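Local coordinates for protein TRAP dicarboxylate transporter-DctP subunit (Rhodobacter sphaeroides, PDB 4PE3) that probably serves as the periplasmic solute-binding subunit of a TRAP transporter, capturing a substrate for delivery to the membrane permease, at residues 31-43 against 87-99. Residues are numbered along the deposited sequence; the frame is centred on the assembly and turned at random.
With ZN (zinc ion), chain G.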
loop_
_atom_site.group_PDB
_atom_site.type_symbol
_atom_site.label_atom_id
_atom_site.label_comp_id
_atom_site.label_asym_id
_atom_site.label_seq_id
_atom_site.Cartn_x
_atom_site.Cartn_y
_atom_site.Cartn_z
ATOM N N HIS A 31 -18.567 16.563 18.240
ATOM C CA HIS A 31 -17.204 16.066 18.372
ATOM C C HIS A 31 -16.334 16.635 17.275
ATOM O O HIS A 31 -16.758 16.722 16.126
ATOM C CB HIS A 31 -17.170 14.545 18.279
ATOM C CG HIS A 31 -18.096 13.863 19.230
ATOM N ND1 HIS A 31 -17.711 13.477 20.496
ATOM C CD2 HIS A 31 -19.393 13.500 19.103
ATOM C CE1 HIS A 31 -18.731 12.903 21.106
ATOM N NE2 HIS A 31 -19.762 12.898 20.280
ATOM N N HIS A 32 -15.106 16.988 17.636
ATOM C CA HIS A 32 -14.150 17.555 16.706
ATOM C C HIS A 32 -12.834 16.794 16.857
ATOM O O HIS A 32 -12.195 16.852 17.911
ATOM C CB HIS A 32 -13.976 19.044 16.997
ATOM C CG HIS A 32 -15.270 19.795 17.039
ATOM N ND1 HIS A 32 -15.883 20.294 15.909
ATOM C CD2 HIS A 32 -16.075 20.124 18.077
ATOM C CE1 HIS A 32 -17.007 20.900 16.251
ATOM N NE2 HIS A 32 -17.145 20.814 17.561
ATOM N N PHE A 33 -12.447 16.045 15.828
ATOM C CA PHE A 33 -11.268 15.190 15.911
ATOM C C PHE A 33 -10.195 15.615 14.913
ATOM O O PHE A 33 -10.442 15.661 13.710
ATOM C CB PHE A 33 -11.616 13.740 15.573
ATOM C CG PHE A 33 -12.647 13.114 16.484
ATOM C CD1 PHE A 33 -12.589 13.253 17.866
ATOM C CD2 PHE A 33 -13.669 12.361 15.935
ATOM C CE1 PHE A 33 -13.540 12.642 18.668
ATOM C CE2 PHE A 33 -14.623 11.764 16.744
ATOM C CZ PHE A 33 -14.554 11.911 18.092
ATOM N N ARG A 34 -8.989 15.821 15.409
ATOM C CA ARG A 34 -7.852 16.227 14.575
ATOM C C ARG A 34 -7.046 15.000 14.141
ATOM O O ARG A 34 -6.579 14.224 14.997
ATOM C CB ARG A 34 -6.974 17.187 15.370
ATOM C CG ARG A 34 -7.775 18.121 16.272
ATOM C CD ARG A 34 -6.908 18.691 17.368
ATOM N NE ARG A 34 -6.057 19.763 16.865
ATOM C CZ ARG A 34 -4.767 19.918 17.155
ATOM N NH1 ARG A 34 -4.134 19.067 17.955
ATOM N NH2 ARG A 34 -4.109 20.950 16.641
ATOM N N PHE A 35 -6.924 14.817 12.834
ATOM C CA PHE A 35 -6.181 13.714 12.249
ATOM C C PHE A 35 -4.958 14.214 11.520
ATOM O O PHE A 35 -5.057 15.175 10.764
ATOM C CB PHE A 35 -7.049 12.998 11.229
ATOM C CG PHE A 35 -7.943 11.963 11.804
ATOM C CD1 PHE A 35 -8.920 12.291 12.724
ATOM C CD2 PHE A 35 -7.823 10.640 11.395
ATOM C CE1 PHE A 35 -9.749 11.318 13.232
ATOM C CE2 PHE A 35 -8.659 9.670 11.913
ATOM C CZ PHE A 35 -9.612 10.015 12.836
ATOM N N GLN A 36 -3.805 13.611 11.734
ATOM C CA GLN A 36 -2.619 13.953 10.994
ATOM C C GLN A 36 -2.342 12.951 9.880
ATOM O O GLN A 36 -2.398 11.730 10.094
ATOM C CB GLN A 36 -1.417 14.044 11.904
ATOM C CG GLN A 36 -0.259 14.685 11.186
ATOM C CD GLN A 36 0.922 14.936 12.063
ATOM O OE1 GLN A 36 0.926 15.872 12.871
ATOM N NE2 GLN A 36 1.944 14.095 11.929
ATOM N N SER A 37 -2.072 13.455 8.684
ATOM C CA SER A 37 -1.766 12.657 7.504
ATOM C C SER A 37 -0.284 12.355 7.469
ATOM O O SER A 37 0.512 13.052 8.081
ATOM C CB SER A 37 -2.148 13.481 6.277
ATOM O OG SER A 37 -1.896 12.736 5.087
ATOM N N SER A 38 0.095 11.323 6.723
ATOM C CA SER A 38 1.504 11.128 6.362
ATOM C C SER A 38 1.915 11.920 5.108
ATOM O O SER A 38 3.078 11.928 4.727
ATOM C CB SER A 38 1.782 9.631 6.150
ATOM O OG SER A 38 0.901 9.127 5.180
ATOM N N ASP A 39 0.961 12.580 4.460
ATOM C CA ASP A 39 1.248 13.340 3.252
ATOM C C ASP A 39 1.227 14.842 3.528
ATOM O O ASP A 39 0.564 15.315 4.459
ATOM C CB ASP A 39 0.235 12.981 2.185
ATOM C CG ASP A 39 0.321 11.531 1.768
ATOM O OD1 ASP A 39 1.431 11.079 1.461
ATOM O OD2 ASP A 39 -0.709 10.833 1.763
ATOM N N PRO A 40 1.963 15.601 2.719
ATOM C CA PRO A 40 1.966 17.051 2.859
ATOM C C PRO A 40 0.818 17.717 2.109
ATOM O O PRO A 40 0.237 17.110 1.210
ATOM C CB PRO A 40 3.293 17.443 2.212
ATOM C CG PRO A 40 3.484 16.413 1.135
ATOM C CD PRO A 40 2.934 15.142 1.706
ATOM N N ALA A 41 0.537 18.979 2.433
ATOM C CA ALA A 41 -0.378 19.767 1.618
ATOM C C ALA A 41 0.165 19.821 0.207
ATOM O O ALA A 41 1.376 19.887 0.006
ATOM C CB ALA A 41 -0.523 21.170 2.181
ATOM N N GLY A 42 -0.740 19.772 -0.760
ATOM C CA GLY A 42 -0.360 19.792 -2.158
ATOM C C GLY A 42 -0.486 18.410 -2.766
ATOM O O GLY A 42 -0.986 18.253 -3.886
ATOM N N ASN A 43 -0.048 17.408 -2.003
ATOM C CA ASN A 43 0.058 16.033 -2.469
ATOM C C ASN A 43 -1.328 15.487 -2.836
ATOM O O ASN A 43 -2.329 15.794 -2.181
ATOM C CB ASN A 43 0.758 15.209 -1.363
ATOM C CG ASN A 43 0.652 13.731 -1.558
ATOM O OD1 ASN A 43 -0.423 13.167 -1.437
ATOM N ND2 ASN A 43 1.784 13.074 -1.786
ATOM N N GLY A 87 -3.717 12.278 23.413
ATOM C CA GLY A 87 -4.746 13.295 23.229
ATOM C C GLY A 87 -4.240 14.534 22.521
ATOM O O GLY A 87 -4.958 15.527 22.398
ATOM N N LEU A 88 -2.999 14.481 22.059
ATOM C CA LEU A 88 -2.393 15.609 21.355
ATOM C C LEU A 88 -2.959 15.757 19.928
ATOM O O LEU A 88 -3.151 16.861 19.418
ATOM C CB LEU A 88 -0.878 15.427 21.333
ATOM C CG LEU A 88 -0.077 16.468 20.554
ATOM C CD1 LEU A 88 -0.368 17.876 21.079
ATOM C CD2 LEU A 88 1.407 16.152 20.648
ATOM N N ILE A 89 -3.199 14.626 19.279
ATOM C CA ILE A 89 -4.043 14.574 18.088
ATOM C C ILE A 89 -5.037 13.439 18.359
ATOM O O ILE A 89 -4.906 12.732 19.374
ATOM C CB ILE A 89 -3.244 14.295 16.800
ATOM C CG1 ILE A 89 -2.495 12.965 16.898
ATOM C CG2 ILE A 89 -2.266 15.430 16.502
ATOM C CD1 ILE A 89 -1.757 12.619 15.607
ATOM N N ASP A 90 -6.044 13.280 17.511
ATOM C CA ASP A 90 -7.088 12.274 17.720
ATOM C C ASP A 90 -7.021 11.080 16.775
ATOM O O ASP A 90 -7.603 10.038 17.072
ATOM C CB ASP A 90 -8.460 12.927 17.611
ATOM C CG ASP A 90 -8.650 14.023 18.627
ATOM O OD1 ASP A 90 -8.490 13.768 19.838
ATOM O OD2 ASP A 90 -8.924 15.169 18.214
ATOM N N GLY A 91 -6.340 11.212 15.648
ATOM C CA GLY A 91 -6.183 10.092 14.744
ATOM C C GLY A 91 -5.098 10.360 13.738
ATOM O O GLY A 91 -4.435 11.409 13.764
ATOM N N HIS A 92 -4.904 9.395 12.848
ATOM C CA HIS A 92 -3.985 9.558 11.719
ATOM C C HIS A 92 -4.458 8.838 10.481
ATOM O O HIS A 92 -5.304 7.927 10.549
ATOM C CB HIS A 92 -2.535 9.167 12.076
ATOM C CG HIS A 92 -2.326 7.727 12.458
ATOM N ND1 HIS A 92 -1.210 7.333 13.157
ATOM C CD2 HIS A 92 -3.020 6.595 12.178
ATOM C CE1 HIS A 92 -1.242 6.019 13.330
ATOM N NE2 HIS A 92 -2.337 5.554 12.760
ATOM N N ILE A 93 -3.932 9.282 9.349
ATOM C CA ILE A 93 -4.080 8.583 8.081
ATOM C C ILE A 93 -2.646 8.419 7.634
ATOM O O ILE A 93 -2.013 9.385 7.202
ATOM C CB ILE A 93 -4.903 9.388 7.052
ATOM C CG1 ILE A 93 -6.282 9.754 7.599
ATOM C CG2 ILE A 93 -5.020 8.572 5.767
ATOM C CD1 ILE A 93 -7.152 10.558 6.658
ATOM N N THR A 94 -2.090 7.211 7.763
ATOM C CA THR A 94 -0.652 7.070 7.634
ATOM C C THR A 94 -0.203 5.697 7.130
ATOM O O THR A 94 -0.982 4.759 7.078
ATOM C CB THR A 94 0.045 7.395 8.977
ATOM O OG1 THR A 94 1.439 7.610 8.742
ATOM C CG2 THR A 94 -0.146 6.259 9.979
ATOM N N ASP A 95 1.061 5.633 6.765
ATOM C CA ASP A 95 1.679 4.449 6.190
ATOM C C ASP A 95 2.031 3.539 7.328
ATOM O O ASP A 95 2.928 3.824 8.121
ATOM C CB ASP A 95 2.950 4.902 5.466
ATOM C CG ASP A 95 3.608 3.819 4.651
ATOM O OD1 ASP A 95 3.646 2.652 5.078
ATOM O OD2 ASP A 95 4.133 4.170 3.567
ATOM N N THR A 96 1.338 2.408 7.416
ATOM C CA THR A 96 1.535 1.463 8.516
ATOM C C THR A 96 2.959 0.895 8.546
ATOM O O THR A 96 3.460 0.508 9.602
ATOM C CB THR A 96 0.474 0.340 8.429
ATOM O OG1 THR A 96 -0.824 0.939 8.511
ATOM C CG2 THR A 96 0.634 -0.711 9.534
ATOM N N SER A 97 3.641 0.910 7.406
ATOM C CA SER A 97 5.013 0.434 7.366
ATOM C C SER A 97 5.957 1.288 8.216
ATOM O O SER A 97 7.030 0.817 8.597
ATOM C CB SER A 97 5.522 0.373 5.928
ATOM O OG SER A 97 5.831 1.656 5.458
ATOM N N TYR A 98 5.552 2.513 8.530
ATOM C CA TYR A 98 6.363 3.377 9.382
ATOM C C TYR A 98 6.633 2.771 10.752
ATOM O O TYR A 98 7.567 3.171 11.452
ATOM C CB TYR A 98 5.661 4.712 9.586
ATOM C CG TYR A 98 5.614 5.633 8.381
ATOM C CD1 TYR A 98 6.506 5.501 7.322
ATOM C CD2 TYR A 98 4.672 6.641 8.314
ATOM C CE1 TYR A 98 6.454 6.371 6.228
ATOM C CE2 TYR A 98 4.617 7.503 7.240
ATOM C CZ TYR A 98 5.503 7.357 6.203
ATOM O OH TYR A 98 5.434 8.232 5.140
ATOM N N PHE A 99 5.836 1.776 11.130
ATOM C CA PHE A 99 5.910 1.248 12.489
ATOM C C PHE A 99 6.559 -0.126 12.551
ATOM O O PHE A 99 6.472 -0.813 13.576
ATOM C CB PHE A 99 4.504 1.286 13.100
ATOM C CG PHE A 99 3.827 2.625 12.927
ATOM C CD1 PHE A 99 4.372 3.759 13.507
ATOM C CD2 PHE A 99 2.666 2.758 12.185
ATOM C CE1 PHE A 99 3.784 5.006 13.325
ATOM C CE2 PHE A 99 2.073 4.006 12.003
ATOM C CZ PHE A 99 2.630 5.126 12.592
HETATM ZN ZN ZN G . -21.557 12.417 21.118
HETATM O O HOH W 1 5.631 10.946 5.681
HETATM O O HOH W 2 -22.063 13.626 22.757
HETATM O O HOH W 3 -21.488 10.280 21.241
#
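Two parallel neighbours in the five-stranded sheet, strands 32-37 and 91-95, meet here, with Phe35 lying flat over Gly91. The ring stands beside the backbone N (chi1 -85°), which brings one face above Gly91 CA in a CH-pi contact, 3.7 Å from CA to the ring centroid; a CB on Gly91 would clash with Phe35 CE2. Phe35 CD2 also touches Ile93 CG1 at 4.2 Å. Cutting Phe35 back to an alanine is likely to uncover the Gly91 backbone and leave Ile93 CG1 without its aromatic neighbour. The backbone ladder runs from Gln36 N to Gly91 O, then from Ile93 N to Gln36 O and from Ser38 N to Ile93 O. At its start the CB of Asp90 points toward strand 32-37, and OD2 takes Arg34 N on its anti lone pair (2.9 Å, N-H...O 166°), while Arg34 O receives both Asp90 N, at 2.7 Å, and Gly91 N. At the far end Ser38 CB meets the Tyr98 ring at its edge, 3.7 Å from CE2, and a water joins Ser38 O to Tyr98 OH. Strand 65-69 flanks 32-37 on its other side and antiparallel 243-248 follows 91-95, giving the 2-1-3-5-4 order typical of periplasmic solute-binding protein domains.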